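Local atomic coordinates of Hit-like protein involved in cell-cycle regulation (Bartonella henselae, PDB entry 3LB5), a protein that belongs to the histidine triad (HIT) family, probably binds nucleotides as its HINT relatives do, and is thought to take part in cell-cycle regulation. Residues 32-36 against 51-55; 42-46 against 154-158; 63-69 against 123-129; 73-77 against 111-115. One frame throughout, in Å; residues are numbered along the deposited sequence.

Contact 1: 32-36 against 51-55; sequences FAKLI and VIAFM
F32 and F54 meet in a T-shaped (edge-to-face) stack that joins the short helix 31-36 to strand 51-55 of the antiparallel sheet in this HIT fold. The rim of F54 is the inserted edge: its CZ stands 3.7 Å from F32 CE1, above the F32 ring but displaced toward its border. The two planes are inclined at 78°. F54 reaches the helix because its CG lies between the backbone N and the carbonyl carbon (chi1 61°), which turns the ring off the strand to present its rim to F32 and one flat face to L35.

L35 arrives from the opposite direction. Its CD1 sits almost squarely above the middle of the F54 ring, 3.6 Å from the centroid, in a CH-pi contact only 11° from the ring normal. F54 is thus held at once on its edge and on a face. F32 in turn makes a second edge-to-face pair with H125, and a bound unknown ligand approaches the F54 side chain to about 4 Å. The rest of the contact is aliphatic: the tip of I52 slips past L35, its CD1 lying 3.8 Å from L35 CD2 and 4.0 Å from I36 CG1.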
loop_
_atom_site.group_PDB
_atom_site.type_symbol
_atom_site.label_atom_id
_atom_site.label_comp_id
_atom_site.label_asym_id
_atom_site.label_seq_id
_atom_site.Cartn_x
_atom_site.Cartn_y
_atom_site.Cartn_z
ATOM N N PHE B 32 -0.253 -16.693 8.499
ATOM C CA PHE B 32 -0.262 -15.488 9.330
ATOM C C PHE B 32 -1.246 -15.565 10.504
ATOM O O PHE B 32 -0.932 -15.066 11.572
ATOM C CB PHE B 32 -0.516 -14.205 8.518
ATOM C CG PHE B 32 0.592 -13.864 7.526
ATOM C CD1 PHE B 32 1.833 -14.532 7.545
ATOM C CD2 PHE B 32 0.395 -12.866 6.584
ATOM C CE1 PHE B 32 2.830 -14.235 6.606
ATOM C CE2 PHE B 32 1.407 -12.554 5.651
ATOM C CZ PHE B 32 2.617 -13.247 5.670
ATOM N N ALA B 33 -2.429 -16.142 10.312
ATOM C CA ALA B 33 -3.318 -16.425 11.457
ATOM C C ALA B 33 -2.618 -17.338 12.490
ATOM O O ALA B 33 -2.767 -17.168 13.706
ATOM C CB ALA B 33 -4.582 -17.095 10.977
ATOM N N LYS B 34 -1.872 -18.314 11.984
ATOM C CA LYS B 34 -1.097 -19.232 12.849
ATOM C C LYS B 34 0.005 -18.480 13.606
ATOM O O LYS B 34 0.202 -18.727 14.778
ATOM C CB LYS B 34 -0.516 -20.405 12.045
ATOM C CG LYS B 34 -1.549 -21.399 11.584
ATOM C CD LYS B 34 -0.871 -22.674 11.017
ATOM C CE LYS B 34 -1.552 -23.937 11.481
ATOM N NZ LYS B 34 -1.387 -24.175 12.955
ATOM N N LEU B 35 0.698 -17.551 12.939
ATOM C CA LEU B 35 1.697 -16.667 13.580
ATOM C C LEU B 35 1.058 -15.859 14.728
ATOM O O LEU B 35 1.579 -15.823 15.849
ATOM C CB LEU B 35 2.277 -15.702 12.514
ATOM C CG LEU B 35 3.382 -14.670 12.829
ATOM C CD1 LEU B 35 4.086 -14.236 11.523
ATOM C CD2 LEU B 35 2.840 -13.444 13.568
ATOM N N ILE B 36 -0.076 -15.222 14.432
ATOM C CA ILE B 36 -0.811 -14.414 15.426
ATOM C C ILE B 36 -1.151 -15.235 16.664
ATOM O O ILE B 36 -0.993 -14.744 17.778
ATOM C CB ILE B 36 -2.083 -13.800 14.823
ATOM C CG1 ILE B 36 -1.690 -12.782 13.734
ATOM C CG2 ILE B 36 -3.013 -13.185 15.940
ATOM C CD1 ILE B 36 -2.811 -12.482 12.719
ATOM N N VAL B 51 -1.461 -4.791 15.894
ATOM C CA VAL B 51 -0.662 -5.213 14.735
ATOM C C VAL B 51 0.613 -5.908 15.125
ATOM O O VAL B 51 1.106 -5.750 16.245
ATOM C CB VAL B 51 -0.256 -4.012 13.808
ATOM C CG1 VAL B 51 -1.433 -3.104 13.483
ATOM C CG2 VAL B 51 0.863 -3.204 14.422
ATOM N N ILE B 52 1.177 -6.630 14.166
ATOM C CA ILE B 52 2.471 -7.225 14.318
ATOM C C ILE B 52 3.245 -6.889 13.076
ATOM O O ILE B 52 2.715 -6.996 11.983
ATOM C CB ILE B 52 2.407 -8.756 14.440
ATOM C CG1 ILE B 52 1.485 -9.190 15.585
ATOM C CG2 ILE B 52 3.804 -9.301 14.699
ATOM C CD1 ILE B 52 1.175 -10.694 15.545
ATOM N N ALA B 53 4.493 -6.469 13.265
ATOM C CA ALA B 53 5.421 -6.261 12.158
ATOM C C ALA B 53 6.554 -7.238 12.312
ATOM O O ALA B 53 7.118 -7.378 13.402
ATOM C CB ALA B 53 5.946 -4.802 12.129
ATOM N N PHE B 54 6.911 -7.905 11.219
ATOM C CA PHE B 54 7.817 -9.031 11.301
ATOM C C PHE B 54 8.553 -9.194 9.965
ATOM O O PHE B 54 8.119 -8.684 8.937
ATOM C CB PHE B 54 7.062 -10.319 11.711
ATOM C CG PHE B 54 5.984 -10.737 10.731
ATOM C CD1 PHE B 54 6.257 -11.693 9.739
ATOM C CD2 PHE B 54 4.695 -10.195 10.808
ATOM C CE1 PHE B 54 5.259 -12.104 8.820
ATOM C CE2 PHE B 54 3.684 -10.596 9.884
ATOM C CZ PHE B 54 3.976 -11.558 8.886
ATOM N N MET B 55 9.696 -9.850 10.023
ATOM C CA MET B 55 10.549 -10.004 8.861
ATOM C C MET B 55 9.941 -10.972 7.859
ATOM O O MET B 55 9.468 -12.057 8.233
ATOM C CB MET B 55 11.943 -10.484 9.292
ATOM C CG MET B 55 12.628 -9.596 10.354
ATOM S SD MET B 55 12.560 -7.837 9.966
ATOM C CE MET B 55 13.600 -7.842 8.492
#

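Contact 2: 42-46 against 154-158; sequences SVRVY and AKKIR
R158 spends two nitrogens on a single backbone oxygen, that of R44. The guanidinium comes side-on, with NH1 2.7 Å and NE 3.0 Å from R44 O, and the acceptor lies close to the guanidinium plane. The NE donor is in the carbonyl plane, whereas NH1 is tilted 29° from it. An extended run from CG to NE carries the group there along the V45 backbone, R158 CG passing 3.4 Å from V45 O. Over one face of the guanidinium, toward its rim, lies A154 CB, one helical turn back.

The apolar half of the contact is centred on that same methyl. V43 CG1 and V45 CG1 each touch A154 CB at 3.6 Å. V43 turns CG1 to the helix by setting it opposite its own backbone N (chi1 -179°). Further along, V45 CB rests 3.9 Å from I157 CG2. R44 itself points the other way, its NE bonded to S42 OG and its NH1 paired with E47.

A classic beta bulge, in which V45 and Y46 both face A53, bends the edge strand 44-47 here. V45 packs among helix 147-160, M55 of strand 51-55 and I94 of helix 81-101.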
loop_
_atom_site.group_PDB
_atom_site.type_symbol
_atom_site.label_atom_id
_atom_site.label_comp_id
_atom_site.label_asym_id
_atom_site.label_seq_id
_atom_site.Cartn_x
_atom_site.Cartn_y
_atom_site.Cartn_z
ATOM N N SER B 42 8.085 -16.272 14.487
ATOM C CA SER B 42 8.325 -15.129 13.624
ATOM C C SER B 42 9.484 -14.306 14.194
ATOM O O SER B 42 9.901 -14.492 15.353
ATOM C CB SER B 42 7.064 -14.282 13.423
ATOM O OG SER B 42 6.345 -14.071 14.640
ATOM N N VAL B 43 10.023 -13.419 13.367
ATOM C CA VAL B 43 11.046 -12.509 13.823
ATOM C C VAL B 43 10.348 -11.163 13.829
ATOM O O VAL B 43 10.236 -10.500 12.797
ATOM C CB VAL B 43 12.296 -12.520 12.897
ATOM C CG1 VAL B 43 13.359 -11.571 13.442
ATOM C CG2 VAL B 43 12.853 -13.927 12.784
ATOM N N ARG B 44 9.835 -10.799 14.996
ATOM C CA ARG B 44 9.004 -9.617 15.127
ATOM C C ARG B 44 9.873 -8.391 15.406
ATOM O O ARG B 44 10.811 -8.462 16.192
ATOM C CB ARG B 44 8.007 -9.815 16.270
ATOM C CG ARG B 44 7.119 -11.049 16.092
ATOM C CD ARG B 44 5.988 -11.116 17.121
ATOM N NE ARG B 44 5.221 -12.340 16.901
ATOM C CZ ARG B 44 4.030 -12.604 17.426
ATOM N NH1 ARG B 44 3.427 -11.736 18.239
ATOM N NH2 ARG B 44 3.441 -13.752 17.144
ATOM N N VAL B 45 9.556 -7.281 14.749
ATOM C CA VAL B 45 10.261 -6.027 14.979
ATOM C C VAL B 45 9.431 -5.036 15.812
ATOM O O VAL B 45 9.985 -4.184 16.489
ATOM C CB VAL B 45 10.758 -5.371 13.658
ATOM C CG1 VAL B 45 11.750 -6.289 12.945
ATOM C CG2 VAL B 45 9.620 -5.036 12.714
ATOM N N TYR B 46 8.113 -5.162 15.770
ATOM C CA TYR B 46 7.222 -4.224 16.451
ATOM C C TYR B 46 5.871 -4.903 16.632
ATOM O O TYR B 46 5.472 -5.748 15.824
ATOM C CB TYR B 46 7.082 -2.903 15.646
ATOM C CG TYR B 46 5.994 -1.950 16.137
ATOM C CD1 TYR B 46 6.203 -1.138 17.245
ATOM C CD2 TYR B 46 4.763 -1.862 15.480
ATOM C CE1 TYR B 46 5.211 -0.268 17.709
ATOM C CE2 TYR B 46 3.753 -0.997 15.942
ATOM C CZ TYR B 46 3.992 -0.204 17.058
ATOM O OH TYR B 46 3.020 0.664 17.530
ATOM N N ALA B 154 16.376 -7.505 11.978
ATOM C CA ALA B 154 15.337 -7.066 12.919
ATOM C C ALA B 154 15.874 -6.093 13.972
ATOM O O ALA B 154 15.239 -5.087 14.282
ATOM C CB ALA B 154 14.680 -8.274 13.601
ATOM N N LYS B 155 17.050 -6.405 14.514
ATOM C CA LYS B 155 17.676 -5.583 15.558
ATOM C C LYS B 155 17.915 -4.142 15.089
ATOM O O LYS B 155 17.616 -3.198 15.818
ATOM C CB LYS B 155 18.971 -6.246 16.061
ATOM N N LYS B 156 18.402 -3.995 13.857
ATOM C CA LYS B 156 18.599 -2.694 13.202
ATOM C C LYS B 156 17.304 -1.892 13.104
ATOM O O LYS B 156 17.265 -0.684 13.376
ATOM C CB LYS B 156 19.133 -2.905 11.782
ATOM C CG LYS B 156 20.574 -3.354 11.671
ATOM C CD LYS B 156 20.802 -3.879 10.260
ATOM C CE LYS B 156 22.144 -3.506 9.703
ATOM N NZ LYS B 156 22.163 -3.689 8.209
ATOM N N ILE B 157 16.248 -2.576 12.680
ATOM C CA ILE B 157 14.933 -1.980 12.573
ATOM C C ILE B 157 14.421 -1.602 13.975
ATOM O O ILE B 157 13.934 -0.484 14.179
ATOM C CB ILE B 157 13.963 -2.934 11.824
ATOM C CG1 ILE B 157 14.454 -3.137 10.375
ATOM C CG2 ILE B 157 12.553 -2.382 11.833
ATOM C CD1 ILE B 157 13.773 -4.279 9.613
ATOM N N ARG B 158 14.584 -2.510 14.936
ATOM C CA ARG B 158 14.144 -2.270 16.319
ATOM C C ARG B 158 14.832 -1.050 16.945
ATOM O O ARG B 158 14.211 -0.308 17.705
ATOM C CB ARG B 158 14.368 -3.502 17.205
ATOM C CG ARG B 158 13.325 -4.612 17.064
ATOM C CD ARG B 158 13.584 -5.770 18.046
ATOM N NE ARG B 158 13.112 -7.058 17.518
ATOM C CZ ARG B 158 13.892 -8.114 17.272
ATOM N NH1 ARG B 158 13.368 -9.233 16.779
ATOM N NH2 ARG B 158 15.196 -8.063 17.527
#

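Contact 3: 63-69 against 123-129; sequences GHTLVIP and HLHFHII
H64 and H127 join rim to rim through H64 NE2 and H127 ND1, 3.0 Å apart, in a hydrogen bond whose donor may be either ring. H127 belongs to strand 126-131, which pairs antiparallel with strand 65-69 at the centre of the HIT fold; H64 lies just before the latter. T65 with I128 and V67 with F126 are hydrogen-bonded pairs, and L66 with H127 is the non-hydrogen-bonded pair between them. I129 CG1 sits over the centre of the H64 ring, 3.7 Å from its centroid, while H64 ND1 is held by Q60 N.

The tight carbon-carbon packing is on the face of V67 and I128, where V67 CG2 and I128 CD1 approach to 3.4 Å. The opposite face, of L66 and H127, is mixed. L66 CD2 presses within 3.3 Å of H127 ND1 but meets H125 only loosely, 4.4 Å from its CD2, and the L66 side chain comes about 4 Å from a bound unknown ligand. L124 O is buried without a polar partner.

H123, H125 and H127 form the triad motif that names the family. H123 NE2 donates to P69 O over 2.9 Å, its ND1 being bonded to Y26 OH. H125 ND1 donates a hydrogen bond to H123 O at 2.8 Å, which fixes the rotation of the H125 ring; the middle histidine is the nucleophile in HIT hydrolases, and H125 probably has that place here.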
loop_
_atom_site.group_PDB
_atom_site.type_symbol
_atom_site.label_atom_id
_atom_site.label_comp_id
_atom_site.label_asym_id
_atom_site.label_seq_id
_atom_site.Cartn_x
_atom_site.Cartn_y
_atom_site.Cartn_z
ATOM N N GLY B 63 15.994 -6.424 4.934
ATOM C CA GLY B 63 15.161 -5.554 5.778
ATOM C C GLY B 63 13.670 -5.495 5.433
ATOM O O GLY B 63 12.895 -4.816 6.122
ATOM N N HIS B 64 13.290 -6.189 4.364
ATOM C CA HIS B 64 11.887 -6.313 3.890
ATOM C C HIS B 64 11.018 -6.822 5.051
ATOM O O HIS B 64 11.250 -7.921 5.588
ATOM C CB HIS B 64 11.882 -7.295 2.707
ATOM C CG HIS B 64 10.537 -7.568 2.084
ATOM N ND1 HIS B 64 10.429 -8.222 0.878
ATOM C CD2 HIS B 64 9.266 -7.304 2.479
ATOM C CE1 HIS B 64 9.152 -8.364 0.559
ATOM N NE2 HIS B 64 8.424 -7.819 1.516
ATOM N N THR B 65 10.055 -5.995 5.437
ATOM C CA THR B 65 9.206 -6.219 6.601
ATOM C C THR B 65 7.742 -6.302 6.175
ATOM O O THR B 65 7.311 -5.627 5.210
ATOM C CB THR B 65 9.392 -5.074 7.618
ATOM O OG1 THR B 65 10.787 -4.899 7.896
ATOM C CG2 THR B 65 8.631 -5.350 8.953
ATOM N N LEU B 66 6.983 -7.132 6.903
ATOM C CA LEU B 66 5.550 -7.253 6.691
ATOM C C LEU B 66 4.804 -6.660 7.882
ATOM O O LEU B 66 5.228 -6.822 9.033
ATOM C CB LEU B 66 5.161 -8.724 6.518
ATOM C CG LEU B 66 5.881 -9.474 5.405
ATOM C CD1 LEU B 66 5.376 -10.912 5.307
ATOM C CD2 LEU B 66 5.675 -8.748 4.102
ATOM N N VAL B 67 3.689 -5.993 7.613
ATOM C CA VAL B 67 2.840 -5.486 8.718
ATOM C C VAL B 67 1.455 -6.115 8.566
ATOM O O VAL B 67 0.863 -6.052 7.475
ATOM C CB VAL B 67 2.699 -3.962 8.669
ATOM C CG1 VAL B 67 1.593 -3.466 9.640
ATOM C CG2 VAL B 67 4.038 -3.287 9.029
ATOM N N ILE B 68 0.971 -6.754 9.640
ATOM C CA ILE B 68 -0.370 -7.381 9.615
ATOM C C ILE B 68 -1.245 -6.893 10.764
ATOM O O ILE B 68 -0.734 -6.633 11.863
ATOM C CB ILE B 68 -0.328 -8.963 9.674
ATOM C CG1 ILE B 68 0.283 -9.477 10.989
ATOM C CG2 ILE B 68 0.348 -9.581 8.439
ATOM C CD1 ILE B 68 0.220 -11.054 11.096
ATOM N N PRO B 69 -2.579 -6.836 10.540
ATOM C CA PRO B 69 -3.481 -6.702 11.678
ATOM C C PRO B 69 -3.530 -8.023 12.485
ATOM O O PRO B 69 -3.344 -9.107 11.940
ATOM C CB PRO B 69 -4.828 -6.430 11.009
ATOM C CG PRO B 69 -4.725 -7.211 9.694
ATOM C CD PRO B 69 -3.308 -7.075 9.272
ATOM N N HIS B 123 -4.216 -13.442 4.402
ATOM C CA HIS B 123 -4.430 -12.565 5.539
ATOM C C HIS B 123 -3.899 -11.159 5.158
ATOM O O HIS B 123 -2.877 -11.046 4.472
ATOM C CB HIS B 123 -3.670 -13.119 6.749
ATOM C CG HIS B 123 -3.891 -12.334 7.999
ATOM N ND1 HIS B 123 -4.883 -12.651 8.900
ATOM C CD2 HIS B 123 -3.274 -11.230 8.482
ATOM C CE1 HIS B 123 -4.866 -11.773 9.894
ATOM N NE2 HIS B 123 -3.887 -10.911 9.674
ATOM N N LEU B 124 -4.590 -10.096 5.569
ATOM C CA LEU B 124 -4.166 -8.725 5.213
ATOM C C LEU B 124 -2.708 -8.477 5.613
ATOM O O LEU B 124 -2.355 -8.633 6.754
ATOM C CB LEU B 124 -5.085 -7.656 5.848
ATOM C CG LEU B 124 -4.769 -6.165 5.570
ATOM C CD1 LEU B 124 -4.680 -5.824 4.065
ATOM C CD2 LEU B 124 -5.787 -5.271 6.272
ATOM N N HIS B 125 -1.852 -8.162 4.650
ATOM C CA HIS B 125 -0.499 -7.740 4.968
ATOM C C HIS B 125 -0.005 -6.660 4.020
ATOM O O HIS B 125 -0.258 -6.730 2.812
ATOM C CB HIS B 125 0.481 -8.924 4.996
ATOM C CG HIS B 125 0.561 -9.699 3.710
ATOM N ND1 HIS B 125 -0.480 -10.476 3.248
ATOM C CD2 HIS B 125 1.575 -9.859 2.819
ATOM C CE1 HIS B 125 -0.124 -11.061 2.110
ATOM N NE2 HIS B 125 1.122 -10.716 1.835
ATOM N N PHE B 126 0.712 -5.674 4.571
ATOM C CA PHE B 126 1.464 -4.684 3.778
ATOM C C PHE B 126 2.943 -5.071 3.723
ATOM O O PHE B 126 3.538 -5.460 4.734
ATOM C CB PHE B 126 1.327 -3.279 4.374
ATOM C CG PHE B 126 -0.018 -2.643 4.136
ATOM C CD1 PHE B 126 -0.139 -1.580 3.254
ATOM C CD2 PHE B 126 -1.155 -3.084 4.822
ATOM C CE1 PHE B 126 -1.389 -0.986 3.025
ATOM C CE2 PHE B 126 -2.413 -2.486 4.612
ATOM C CZ PHE B 126 -2.522 -1.432 3.705
ATOM N N HIS B 127 3.512 -5.017 2.523
ATOM C CA HIS B 127 4.954 -5.136 2.323
ATOM C C HIS B 127 5.638 -3.781 2.499
ATOM O O HIS B 127 5.216 -2.769 1.893
ATOM C CB HIS B 127 5.259 -5.618 0.891
ATOM C CG HIS B 127 4.750 -6.978 0.594
ATOM N ND1 HIS B 127 5.475 -8.117 0.890
ATOM C CD2 HIS B 127 3.613 -7.397 -0.010
ATOM C CE1 HIS B 127 4.793 -9.182 0.500
ATOM N NE2 HIS B 127 3.663 -8.773 -0.054
ATOM N N ILE B 128 6.704 -3.757 3.305
ATOM C CA ILE B 128 7.559 -2.563 3.411
ATOM C C ILE B 128 8.975 -2.919 2.936
ATOM O O ILE B 128 9.708 -3.665 3.601
ATOM C CB ILE B 128 7.590 -1.940 4.827
ATOM C CG1 ILE B 128 6.202 -1.438 5.250
ATOM C CG2 ILE B 128 8.491 -0.708 4.839
ATOM C CD1 ILE B 128 5.379 -2.413 5.983
ATOM N N ILE B 129 9.324 -2.412 1.757
ATOM C CA ILE B 129 10.546 -2.830 1.072
ATOM C C ILE B 129 11.513 -1.666 0.867
ATOM O O ILE B 129 11.204 -0.706 0.142
ATOM C CB ILE B 129 10.241 -3.529 -0.292
ATOM C CG1 ILE B 129 9.122 -4.575 -0.143
ATOM C CG2 ILE B 129 11.536 -4.115 -0.915
ATOM C CD1 ILE B 129 8.655 -5.173 -1.460
#

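Contact 4: 73-77 against 111-115; sequences SRNLL and QFNEA
N113 and L76 are joined where strand 106-113, an outermost strand within this chain, meets the loop that leads into helix 81-101. The N113 CB lies 4.1 Å from L77 CD1 and a little nearer to N75 ND2. CG is next, 4.0 Å from N75 CB, with the amide planes of N113 and N75 nearly perpendicular. OD1, at the tip, lies against N75 CB at 3.1 Å and takes two hydrogen bonds: L76 N comes in at 2.9 Å with its donor almost in line with the carbonyl, and Q111 NE2, also at 2.9 Å, approaches from above the carbonyl plane. ND2 returns a bond to Q111 OE1 and gives another to I107 O of the second subunit. The Q111 and N113 amides therefore hold each other's rotation, with Q111 orienting N113 as acceptor for the loop.

The outer side of the contact is ionic. R74, bent at chi3 (65°), lays its guanidinium end-on against E114, with NH1 2.8 Å from OE2 and NH2 3.0 Å from OE1. Both oxygens use their syn lone pairs, and the two flat groups are only 14° from coplanar. N75 ND2 reaches E114 OE2 from above the carboxylate plane at 2.9 Å, while N75 OD1 accepts from L77 N, forming an Asx turn.

Q111 to N113 also pair with an antiparallel strand of the second subunit, carrying the sheet across the dimer interface. With three donors on its two oxygens, E114 is probably stabilised as a carboxylate, and the loop is held by charge and by the hydrogen-bonded amides of Q111 and N113.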
loop_
_atom_site.group_PDB
_atom_site.type_symbol
_atom_site.label_atom_id
_atom_site.label_comp_id
_atom_site.label_asym_id
_atom_site.label_seq_id
_atom_site.Cartn_x
_atom_site.Cartn_y
_atom_site.Cartn_z
ATOM N N SER B 73 -8.624 -10.653 8.434
ATOM C CA SER B 73 -9.412 -10.491 7.208
ATOM C C SER B 73 -8.559 -11.071 6.098
ATOM O O SER B 73 -7.337 -11.154 6.239
ATOM C CB SER B 73 -9.794 -9.021 6.926
ATOM O OG SER B 73 -8.671 -8.207 6.656
ATOM N N ARG B 74 -9.186 -11.502 5.009
ATOM C CA ARG B 74 -8.428 -12.074 3.886
ATOM C C ARG B 74 -7.480 -11.048 3.265
ATOM O O ARG B 74 -6.375 -11.391 2.839
ATOM C CB ARG B 74 -9.382 -12.587 2.802
ATOM C CG ARG B 74 -10.213 -13.812 3.260
ATOM C CD ARG B 74 -11.104 -14.353 2.183
ATOM N NE ARG B 74 -10.387 -14.900 1.041
ATOM C CZ ARG B 74 -10.178 -14.275 -0.118
ATOM N NH1 ARG B 74 -10.616 -13.028 -0.322
ATOM N NH2 ARG B 74 -9.525 -14.915 -1.094
ATOM N N ASN B 75 -7.946 -9.804 3.170
ATOM C CA ASN B 75 -7.166 -8.743 2.517
ATOM C C ASN B 75 -7.764 -7.377 2.835
ATOM O O ASN B 75 -8.446 -7.234 3.853
ATOM C CB ASN B 75 -6.991 -9.017 1.000
ATOM C CG ASN B 75 -8.304 -9.144 0.251
ATOM O OD1 ASN B 75 -9.274 -8.456 0.538
ATOM N ND2 ASN B 75 -8.314 -9.992 -0.763
ATOM N N LEU B 76 -7.504 -6.366 2.000
ATOM C CA LEU B 76 -7.984 -5.003 2.288
ATOM C C LEU B 76 -9.491 -4.851 2.120
ATOM O O LEU B 76 -10.143 -4.066 2.831
ATOM C CB LEU B 76 -7.276 -3.985 1.363
ATOM C CG LEU B 76 -7.490 -2.505 1.712
ATOM C CD1 LEU B 76 -6.648 -2.169 2.891
ATOM C CD2 LEU B 76 -7.116 -1.619 0.556
ATOM N N LEU B 77 -10.023 -5.576 1.147
ATOM C CA LEU B 77 -11.424 -5.485 0.715
ATOM C C LEU B 77 -12.422 -5.910 1.800
ATOM O O LEU B 77 -13.491 -5.310 1.921
ATOM C CB LEU B 77 -11.636 -6.336 -0.542
ATOM C CG LEU B 77 -10.670 -6.111 -1.723
ATOM C CD1 LEU B 77 -10.761 -7.278 -2.700
ATOM C CD2 LEU B 77 -10.996 -4.817 -2.431
ATOM N N GLN B 111 0.494 -3.741 -1.311
ATOM C CA GLN B 111 -0.543 -4.509 -0.651
ATOM C C GLN B 111 -1.350 -5.240 -1.732
ATOM O O GLN B 111 -1.865 -4.612 -2.669
ATOM C CB GLN B 111 -1.405 -3.609 0.235
ATOM C CG GLN B 111 -2.400 -4.408 1.146
ATOM C CD GLN B 111 -3.699 -4.732 0.444
ATOM O OE1 GLN B 111 -4.230 -3.913 -0.303
ATOM N NE2 GLN B 111 -4.202 -5.946 0.645
ATOM N N PHE B 112 -1.410 -6.561 -1.606
ATOM C CA PHE B 112 -2.002 -7.423 -2.646
ATOM C C PHE B 112 -3.327 -8.053 -2.279
ATOM O O PHE B 112 -3.470 -8.661 -1.210
ATOM C CB PHE B 112 -1.026 -8.518 -3.093
ATOM C CG PHE B 112 0.316 -7.991 -3.547
ATOM C CD1 PHE B 112 0.403 -6.906 -4.416
ATOM C CD2 PHE B 112 1.483 -8.585 -3.100
ATOM C CE1 PHE B 112 1.641 -6.416 -4.833
ATOM C CE2 PHE B 112 2.740 -8.103 -3.511
ATOM C CZ PHE B 112 2.811 -7.011 -4.382
ATOM N N ASN B 113 -4.303 -7.892 -3.170
ATOM C CA ASN B 113 -5.626 -8.465 -2.992
ATOM C C ASN B 113 -5.967 -9.487 -4.072
ATOM O O ASN B 113 -6.220 -9.122 -5.208
ATOM C CB ASN B 113 -6.692 -7.362 -2.971
ATOM C CG ASN B 113 -6.392 -6.304 -1.943
ATOM O OD1 ASN B 113 -6.683 -6.487 -0.762
ATOM N ND2 ASN B 113 -5.767 -5.209 -2.371
ATOM N N GLU B 114 -5.993 -10.758 -3.671
ATOM C CA GLU B 114 -6.370 -11.912 -4.508
ATOM C C GLU B 114 -5.208 -12.478 -5.323
ATOM O O GLU B 114 -4.173 -11.821 -5.485
ATOM C CB GLU B 114 -7.615 -11.659 -5.388
ATOM C CG GLU B 114 -8.871 -11.132 -4.637
ATOM C CD GLU B 114 -9.347 -12.037 -3.513
ATOM O OE1 GLU B 114 -9.091 -13.262 -3.570
ATOM O OE2 GLU B 114 -9.990 -11.520 -2.569
ATOM N N ALA B 115 -5.410 -13.706 -5.801
ATOM C CA ALA B 115 -4.474 -14.431 -6.669
ATOM C C ALA B 115 -3.959 -13.597 -7.832
ATOM O O ALA B 115 -2.761 -13.587 -8.106
ATOM C CB ALA B 115 -5.123 -15.716 -7.201
#

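How the contacts relate
All four contacts reach one antiparallel sheet, five-stranded within the chain and ordered 44-47, 51-55, 65-69, 126-131, 106-113. Contact 3, about 2 Å from the centre of the chain, pairs two inner strands. Contact 1 is centred about 9 Å from it and sets helix 31-36 on the neighbouring strand 51-55. Contacts 2 and 4 lie at opposite ends, their centres about 24 Å apart: one brings helix 147-160 to edge strand 44-47, the other reaches the dimer interface through 106-113. Along the chain contact 1 crosses contact 2 and closes before contact 3 opens; contact 4 is nested within contact 3, itself nested within contact 2. The histidine motif thus occupies the middle of the sheet, between C-terminal helix and dimer partner.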